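Local coordinates for protein MymaA.19257.a.B3 (Mycobacterium marinum, PDB 6Q10) that is of unknown function, but its soluble domain contains a LytR_C-family region, consistent with a role at the mycobacterial cell envelope, at residues 10-19 with 97-105. Sequence-based numbering, arbitrary orientation.
With EDO (1,2-ethanediol), chain B.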
loop_
_atom_site.group_PDB
_atom_site.type_symbol
_atom_site.label_atom_id
_atom_site.label_comp_id
_atom_site.label_asym_id
_atom_site.label_seq_id
_atom_site.Cartn_x
_atom_site.Cartn_y
_atom_site.Cartn_z
ATOM N N LEU A 10 6.749 -6.731 14.154
ATOM C CA LEU A 10 5.960 -6.435 12.960
ATOM C C LEU A 10 5.892 -7.609 11.994
ATOM O O LEU A 10 5.274 -7.498 10.930
ATOM C CB LEU A 10 6.548 -5.223 12.234
ATOM C CG LEU A 10 6.628 -3.913 13.006
ATOM C CD1 LEU A 10 7.846 -3.148 12.571
ATOM C CD2 LEU A 10 5.384 -3.108 12.739
ATOM N N GLY A 11 6.541 -8.712 12.317
ATOM C CA GLY A 11 6.558 -9.847 11.430
ATOM C C GLY A 11 7.748 -9.813 10.497
ATOM O O GLY A 11 8.790 -9.234 10.810
ATOM N N GLU A 12 7.600 -10.439 9.345
ATOM C CA GLU A 12 8.731 -10.688 8.463
ATOM C C GLU A 12 8.835 -9.565 7.441
ATOM O O GLU A 12 7.851 -9.236 6.785
ATOM C CB GLU A 12 8.554 -12.050 7.782
ATOM C CG GLU A 12 9.315 -12.231 6.468
ATOM C CD GLU A 12 8.844 -13.455 5.687
ATOM O OE1 GLU A 12 7.621 -13.726 5.670
ATOM O OE2 GLU A 12 9.699 -14.145 5.091
ATOM N N ARG A 13 10.016 -8.955 7.334
ATOM C CA ARG A 13 10.249 -7.968 6.281
ATOM C C ARG A 13 10.240 -8.668 4.927
ATOM O O ARG A 13 10.947 -9.662 4.724
ATOM C CB ARG A 13 11.592 -7.264 6.532
ATOM C CG ARG A 13 11.976 -6.212 5.476
ATOM C CD ARG A 13 11.155 -4.923 5.588
ATOM N NE ARG A 13 11.706 -3.889 4.708
ATOM C CZ ARG A 13 12.711 -3.088 5.032
ATOM N NH1 ARG A 13 13.298 -3.204 6.219
ATOM N NH2 ARG A 13 13.139 -2.173 4.161
ATOM N N VAL A 14 9.416 -8.176 3.997
ATOM C CA VAL A 14 9.296 -8.782 2.676
ATOM C C VAL A 14 10.141 -7.961 1.708
ATOM O O VAL A 14 10.071 -6.728 1.720
ATOM C CB VAL A 14 7.828 -8.860 2.244
ATOM C CG1 VAL A 14 7.725 -9.302 0.811
ATOM C CG2 VAL A 14 7.082 -9.839 3.167
ATOM N N SER A 15 10.955 -8.630 0.894
ATOM C CA SER A 15 11.879 -7.927 0.012
ATOM C C SER A 15 11.165 -7.319 -1.190
ATOM O O SER A 15 10.098 -7.781 -1.617
ATOM C CB SER A 15 12.989 -8.867 -0.494
ATOM O OG SER A 15 12.435 -9.867 -1.334
ATOM N N ARG A 16 11.748 -6.235 -1.705
ATOM C CA ARG A 16 11.292 -5.679 -2.976
ATOM C C ARG A 16 11.268 -6.754 -4.053
ATOM O O ARG A 16 10.353 -6.810 -4.887
ATOM C CB ARG A 16 12.210 -4.524 -3.382
ATOM C CG ARG A 16 12.016 -4.046 -4.799
ATOM C CD ARG A 16 13.269 -3.314 -5.319
ATOM N NE ARG A 16 14.249 -4.255 -5.854
ATOM C CZ ARG A 16 15.512 -4.358 -5.451
ATOM N NH1 ARG A 16 15.985 -3.559 -4.504
ATOM N NH2 ARG A 16 16.304 -5.262 -6.008
ATOM N N THR A 17 12.284 -7.617 -4.058
ATOM C CA THR A 17 12.376 -8.641 -5.090
ATOM C C THR A 17 11.179 -9.573 -5.041
ATOM O O THR A 17 10.541 -9.841 -6.067
ATOM C CB THR A 17 13.675 -9.413 -4.916
ATOM O OG1 THR A 17 14.771 -8.513 -5.077
ATOM C CG2 THR A 17 13.759 -10.556 -5.907
ATOM N N GLU A 18 10.831 -10.040 -3.843
ATOM C CA GLU A 18 9.704 -10.948 -3.718
ATOM C C GLU A 18 8.401 -10.255 -4.076
ATOM O O GLU A 18 7.588 -10.806 -4.827
ATOM C CB GLU A 18 9.636 -11.515 -2.304
ATOM C CG GLU A 18 8.399 -12.406 -2.111
ATOM C CD GLU A 18 8.402 -13.163 -0.800
ATOM O OE1 GLU A 18 9.352 -12.981 -0.011
ATOM O OE2 GLU A 18 7.446 -13.939 -0.554
ATOM N N MET A 19 8.196 -9.023 -3.593
ATOM C CA MET A 19 6.895 -8.409 -3.835
ATOM C C MET A 19 6.705 -7.984 -5.286
ATOM O O MET A 19 5.565 -7.885 -5.752
ATOM C CB MET A 19 6.686 -7.214 -2.908
ATOM C CG MET A 19 5.257 -6.589 -3.022
ATOM S SD MET A 19 3.855 -7.622 -2.488
ATOM C CE MET A 19 4.777 -8.108 -1.064
ATOM N N CYS A 97 7.573 3.673 -1.440
ATOM C CA CYS A 97 8.767 3.801 -0.613
ATOM C C CYS A 97 8.503 3.388 0.825
ATOM O O CYS A 97 9.286 3.715 1.719
ATOM C CB CYS A 97 9.330 5.215 -0.725
ATOM S SG CYS A 97 9.875 5.504 -2.468
ATOM N N THR A 98 7.408 2.675 1.047
ATOM C CA THR A 98 7.117 2.081 2.345
ATOM C C THR A 98 7.818 0.725 2.485
ATOM O O THR A 98 8.236 0.109 1.498
ATOM C CB THR A 98 5.616 1.916 2.544
ATOM O OG1 THR A 98 5.080 1.131 1.473
ATOM C CG2 THR A 98 4.926 3.286 2.616
ATOM N N GLU A 99 7.980 0.291 3.740
ATOM C CA GLU A 99 8.561 -1.003 4.078
ATOM C C GLU A 99 7.440 -2.027 4.185
ATOM O O GLU A 99 6.380 -1.741 4.753
ATOM C CB GLU A 99 9.331 -0.930 5.402
ATOM C CG GLU A 99 10.435 0.094 5.352
ATOM C CD GLU A 99 11.478 -0.153 6.409
ATOM O OE1 GLU A 99 11.168 -0.855 7.393
ATOM O OE2 GLU A 99 12.615 0.345 6.239
ATOM N N LEU A 100 7.685 -3.226 3.652
ATOM C CA LEU A 100 6.688 -4.302 3.607
ATOM C C LEU A 100 6.906 -5.294 4.741
ATOM O O LEU A 100 8.008 -5.828 4.883
ATOM C CB LEU A 100 6.798 -5.059 2.277
ATOM C CG LEU A 100 6.712 -4.212 1.012
ATOM C CD1 LEU A 100 7.091 -5.054 -0.203
ATOM C CD2 LEU A 100 5.320 -3.651 0.884
ATOM N N PHE A 101 5.824 -5.615 5.480
ATOM C CA PHE A 101 5.878 -6.595 6.562
ATOM C C PHE A 101 4.732 -7.584 6.445
ATOM O O PHE A 101 3.571 -7.177 6.402
ATOM C CB PHE A 101 5.815 -5.895 7.926
ATOM C CG PHE A 101 7.087 -5.174 8.264
ATOM C CD1 PHE A 101 8.154 -5.844 8.840
ATOM C CD2 PHE A 101 7.224 -3.830 7.935
ATOM C CE1 PHE A 101 9.324 -5.172 9.132
ATOM C CE2 PHE A 101 8.400 -3.158 8.241
ATOM C CZ PHE A 101 9.444 -3.841 8.811
ATOM N N ASN A 102 5.059 -8.876 6.476
ATOM C CA ASN A 102 4.045 -9.920 6.613
ATOM C C ASN A 102 3.937 -10.242 8.096
ATOM O O ASN A 102 4.852 -10.836 8.678
ATOM C CB ASN A 102 4.421 -11.153 5.796
ATOM C CG ASN A 102 3.353 -12.232 5.845
ATOM O OD1 ASN A 102 2.700 -12.415 6.860
ATOM N ND2 ASN A 102 3.179 -12.959 4.733
ATOM N N ASP A 103 2.848 -9.810 8.720
ATOM C CA ASP A 103 2.712 -9.939 10.164
ATOM C C ASP A 103 1.934 -11.182 10.558
ATOM O O ASP A 103 1.621 -11.355 11.730
ATOM C CB ASP A 103 2.098 -8.667 10.767
ATOM C CG ASP A 103 0.630 -8.453 10.393
ATOM O OD1 ASP A 103 0.026 -9.255 9.636
ATOM O OD2 ASP A 103 0.073 -7.453 10.889
ATOM N N GLY A 104 1.669 -12.069 9.611
ATOM C CA GLY A 104 1.109 -13.354 9.934
ATOM C C GLY A 104 -0.380 -13.353 10.156
ATOM O O GLY A 104 -0.920 -14.383 10.573
ATOM N N ARG A 105 -1.060 -12.242 9.899
ATOM C CA ARG A 105 -2.505 -12.223 10.100
ATOM C C ARG A 105 -3.189 -13.217 9.165
ATOM O O ARG A 105 -2.696 -13.515 8.070
ATOM C CB ARG A 105 -3.065 -10.814 9.883
ATOM C CG ARG A 105 -3.080 -10.366 8.399
ATOM C CD ARG A 105 -3.556 -8.940 8.261
ATOM N NE ARG A 105 -2.575 -8.016 8.822
ATOM C CZ ARG A 105 -2.762 -6.705 8.893
ATOM N NH1 ARG A 105 -3.896 -6.173 8.451
ATOM N NH2 ARG A 105 -1.839 -5.940 9.464
HETATM C C1 EDO B . 10.667 -3.828 1.115
HETATM O O1 EDO B . 10.130 -4.105 2.425
HETATM C C2 EDO B . 10.706 -2.332 0.838
HETATM O O2 EDO B . 11.465 -1.663 1.850
#
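F101 lays its ring between L10, in the loop leading into strand 12-14, and R13 of that strand, one on each face, in a sandwich of CH-pi contacts. L10 CB stands 4.1 Å from the F101 ring centroid and R13 CD 4.2 Å from it, each displaced toward the rim. With CG of R13 anti to the backbone N (chi1 179°) and a bend at the next bond, the chain folds over the ring and carries its guanidinium on to E99. There the carboxylate stacks on the guanidinium, the two planes 23° apart; R13 NH2 and E99 OE2 are 3.3 Å apart, but the oxygen lies well out of the guanidinium plane, so the attraction is electrostatic and not a directed hydrogen bond. The other sheet face is tighter: L100 CD1 presses on M19 CB at 3.5 Å, V14 packs against L100, and W92 of helix 85-94 touches both L100 and M19.

Antiparallel strands 12-14 and 99-102 supply the frame. E12 and N102 form a hydrogen-bonded pair, with N102 N to E12 O at 2.8 Å, and V14 N reaches L100 O at 2.9 Å. The return bond of this second pair is replaced by a 1,2-ethanediol, probably from crystallisation: its O1 accepts from L100 N (2.9 Å) and R13 NE and donates to V14 O. Strand 99-102 pairs on its other side with the parallel strand 76-80, so the contact joins strand 12-14 to the mixed sheet as its outermost strand. The chemistry thus divides: apolar packing holds the V14–L100–M19 face and the E12–N102 pair gives firm backbone bonding, whereas at the exposed R13 end the attraction to E99 is non-directional and a small polar molecule, for which solvent could probably substitute, completes the strand pairing.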